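Local structure of mandelate racemase/muconate lactonizing protein (Alicyclobacillus acidocaldarius LAA1, 3QLD) at residues A[168-173]-A[179-184]. The protein belongs to the mandelate racemase/muconate lactonizing family of the enolase superfamily, pairing an N-terminal capping domain with a TIM-barrel-like domain. Residues are numbered along the deposited sequence; the frame is centred on the assembly and turned at random.
Sequences VKLKIA and AAIKAV
Leu170 on strand 167-171 faces Ile181 on helix 178-187, their CA atoms, 7.8 Å apart, being the nearest pair between the two segments. The contact is wholly apolar, with no hydrogen bond passing between the segments. Leu170 reaches out with one methyl: its CD1 lies 4.1 Å from CG1 of Ile181 and 4.3 Å from CG2 of Val184, so that it rests against side chains three residues apart, just under one helical turn. Ile181 starts off across the interface rather than into it, but a chi1 of -60° sets CG1 opposite the carbonyl carbon, and the extended chi2 of 163° carries CD1 on to the strand side. There CD1 comes within 4.0 Å of the branch methyl CG2 of Ile172, just past the strand end, the two side chains running at a slant to each other. Strand 167-171, helix 178-187 and strand 192-196 form a beta-alpha-beta unit of the barrel domain, in which the helix packs on the outer face of parallel strands. Val184 accordingly also touches Ile193 on the next strand, as well as Leu153 and Ile154 of the preceding helix 150-162, while Tyr215 adjoins Ile181. Side chains alternate along the strand: Leu170 turns to the helix, whereas Lys169 and Lys171 point away from it, Lys169 forming salt bridges with Asp323 and Glu221 and Lys171 one with Asp196.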
ATOM      1  N   VAL A 168      -5.543 -27.176 -14.735  1.00 28.25           N
ATOM      2  CA  VAL A 168      -4.863 -27.316 -13.452  1.00 29.07           C
ATOM      3  C   VAL A 168      -3.766 -26.254 -13.313  1.00 29.15           C
ATOM      4  O   VAL A 168      -3.060 -25.972 -14.311  1.00 26.79           O
ATOM      5  CB  VAL A 168      -4.228 -28.734 -13.193  1.00 28.95           C
ATOM      6  CG1 VAL A 168      -5.348 -29.805 -13.045  1.00 30.96           C
ATOM      7  CG2 VAL A 168      -3.176 -29.108 -14.259  1.00 27.35           C
ATOM      8  N   LYS A 169      -3.583 -25.731 -12.088  1.00 27.66           N
ATOM      9  CA  LYS A 169      -2.466 -24.759 -11.824  1.00 26.50           C
ATOM     10  C   LYS A 169      -1.568 -25.381 -10.783  1.00 27.77           C
ATOM     11  O   LYS A 169      -1.970 -25.631  -9.617  1.00 27.65           O
ATOM     12  CB  LYS A 169      -2.993 -23.382 -11.387  1.00 27.83           C
ATOM     13  CG  LYS A 169      -1.878 -22.303 -11.110  1.00 26.92           C
ATOM     14  CD  LYS A 169      -2.460 -20.905 -11.024  1.00 30.52           C
ATOM     15  CE  LYS A 169      -3.613 -20.784 -10.001  1.00 36.31           C
ATOM     16  NZ  LYS A 169      -3.659 -19.464  -9.258  1.00 36.70           N
ATOM     17  N   LEU A 170      -0.354 -25.690 -11.190  1.00 26.63           N
ATOM     18  CA  LEU A 170       0.590 -26.329 -10.367  1.00 27.02           C
ATOM     19  C   LEU A 170       1.486 -25.328  -9.616  1.00 28.40           C
ATOM     20  O   LEU A 170       2.095 -24.447 -10.235  1.00 26.18           O
ATOM     21  CB  LEU A 170       1.528 -27.137 -11.247  1.00 28.15           C
ATOM     22  CG  LEU A 170       0.853 -28.114 -12.216  1.00 32.64           C
ATOM     23  CD1 LEU A 170       1.992 -29.013 -12.663  1.00 31.90           C
ATOM     24  CD2 LEU A 170      -0.173 -28.933 -11.393  1.00 35.35           C
ATOM     25  N   LYS A 171       1.639 -25.531  -8.299  1.00 26.71           N
ATOM     26  CA  LYS A 171       2.620 -24.744  -7.537  1.00 28.17           C
ATOM     27  C   LYS A 171       3.995 -25.230  -7.883  1.00 28.14           C
ATOM     28  O   LYS A 171       4.233 -26.433  -7.939  1.00 30.18           O
ATOM     29  CB  LYS A 171       2.347 -24.868  -6.027  1.00 28.55           C
ATOM     30  CG  LYS A 171       1.035 -24.249  -5.641  1.00 32.76           C
ATOM     31  CD  LYS A 171       1.137 -22.706  -5.539  1.00 39.65           C
ATOM     32  CE  LYS A 171      -0.258 -22.077  -5.340  1.00 43.46           C
ATOM     33  NZ  LYS A 171      -0.199 -20.872  -4.450  1.00 44.07           N
ATOM     34  N   ILE A 172       4.895 -24.301  -8.215  1.00 26.64           N
ATOM     35  CA  ILE A 172       6.229 -24.639  -8.571  1.00 24.78           C
ATOM     36  C   ILE A 172       7.273 -23.752  -7.840  1.00 27.46           C
ATOM     37  O   ILE A 172       6.926 -22.661  -7.347  1.00 25.71           O
ATOM     38  CB  ILE A 172       6.474 -24.524 -10.099  1.00 26.74           C
ATOM     39  CG1 ILE A 172       6.277 -23.070 -10.574  1.00 23.35           C
ATOM     40  CG2 ILE A 172       5.592 -25.583 -10.829  1.00 24.21           C
ATOM     41  CD1 ILE A 172       6.957 -22.814 -11.962  1.00 21.97           C
ATOM     42  N   ALA A 173       8.487 -24.292  -7.711  1.00 27.63           N
ATOM     43  CA  ALA A 173       9.618 -23.585  -7.133  1.00 29.00           C
ATOM     44  C   ALA A 173      10.877 -24.161  -7.691  1.00 30.90           C
ATOM     45  O   ALA A 173      10.852 -25.239  -8.291  1.00 32.75           O
ATOM     46  CB  ALA A 173       9.596 -23.648  -5.574  1.00 29.48           C
ATOM     47  N   ALA A 179      10.187 -31.343 -13.460  1.00 38.97           N
ATOM     48  CA  ALA A 179       9.779 -32.768 -13.334  1.00 39.21           C
ATOM     49  C   ALA A 179       8.246 -32.968 -13.206  1.00 39.69           C
ATOM     50  O   ALA A 179       7.607 -33.799 -13.930  1.00 38.68           O
ATOM     51  CB  ALA A 179      10.539 -33.428 -12.188  1.00 40.26           C
ATOM     52  N   ALA A 180       7.650 -32.179 -12.316  1.00 38.14           N
ATOM     53  CA  ALA A 180       6.210 -32.170 -12.177  1.00 37.87           C
ATOM     54  C   ALA A 180       5.522 -31.797 -13.478  1.00 37.23           C
ATOM     55  O   ALA A 180       4.609 -32.520 -13.900  1.00 37.28           O
ATOM     56  CB  ALA A 180       5.766 -31.224 -11.025  1.00 37.38           C
ATOM     57  N   ILE A 181       5.893 -30.650 -14.077  1.00 35.43           N
ATOM     58  CA  ILE A 181       5.240 -30.177 -15.303  1.00 33.53           C
ATOM     59  C   ILE A 181       5.388 -31.151 -16.489  1.00 33.31           C
ATOM     60  O   ILE A 181       4.402 -31.397 -17.197  1.00 32.27           O
ATOM     61  CB  ILE A 181       5.690 -28.729 -15.727  1.00 34.07           C
ATOM     62  CG1 ILE A 181       5.354 -27.722 -14.609  1.00 32.68           C
ATOM     63  CG2 ILE A 181       5.076 -28.347 -17.096  1.00 30.46           C
ATOM     64  CD1 ILE A 181       6.106 -26.378 -14.706  1.00 31.79           C
ATOM     65  N   LYS A 182       6.602 -31.637 -16.700  1.00 32.76           N
ATOM     66  CA  LYS A 182       6.907 -32.666 -17.752  1.00 35.19           C
ATOM     67  C   LYS A 182       5.932 -33.873 -17.621  1.00 36.12           C
ATOM     68  O   LYS A 182       5.237 -34.228 -18.599  1.00 36.12           O
ATOM     69  CB  LYS A 182       8.381 -33.070 -17.675  1.00 34.08           C
ATOM     70  CG  LYS A 182       8.953 -34.142 -18.690  1.00 38.10           C
ATOM     71  CD  LYS A 182      10.454 -34.415 -18.403  1.00 39.85           C
ATOM     72  CE  LYS A 182      10.691 -35.418 -17.245  1.00 45.84           C
ATOM     73  NZ  LYS A 182      11.887 -35.184 -16.319  1.00 44.39           N
ATOM     74  N   ALA A 183       5.818 -34.401 -16.404  1.00 37.04           N
ATOM     75  CA  ALA A 183       4.967 -35.569 -16.110  1.00 37.16           C
ATOM     76  C   ALA A 183       3.508 -35.276 -16.349  1.00 38.05           C
ATOM     77  O   ALA A 183       2.790 -36.062 -17.011  1.00 38.19           O
ATOM     78  CB  ALA A 183       5.222 -36.080 -14.673  1.00 38.13           C
ATOM     79  N   VAL A 184       3.050 -34.113 -15.888  1.00 35.49           N
ATOM     80  CA  VAL A 184       1.687 -33.792 -16.100  1.00 34.59           C
ATOM     81  C   VAL A 184       1.361 -33.573 -17.575  1.00 34.46           C
ATOM     82  O   VAL A 184       0.351 -34.099 -18.078  1.00 33.46           O
ATOM     83  CB  VAL A 184       1.246 -32.671 -15.190  1.00 33.89           C
ATOM     84  CG1 VAL A 184      -0.171 -32.284 -15.450  1.00 30.74           C
ATOM     85  CG2 VAL A 184       1.470 -33.118 -13.740  1.00 34.08           C
TER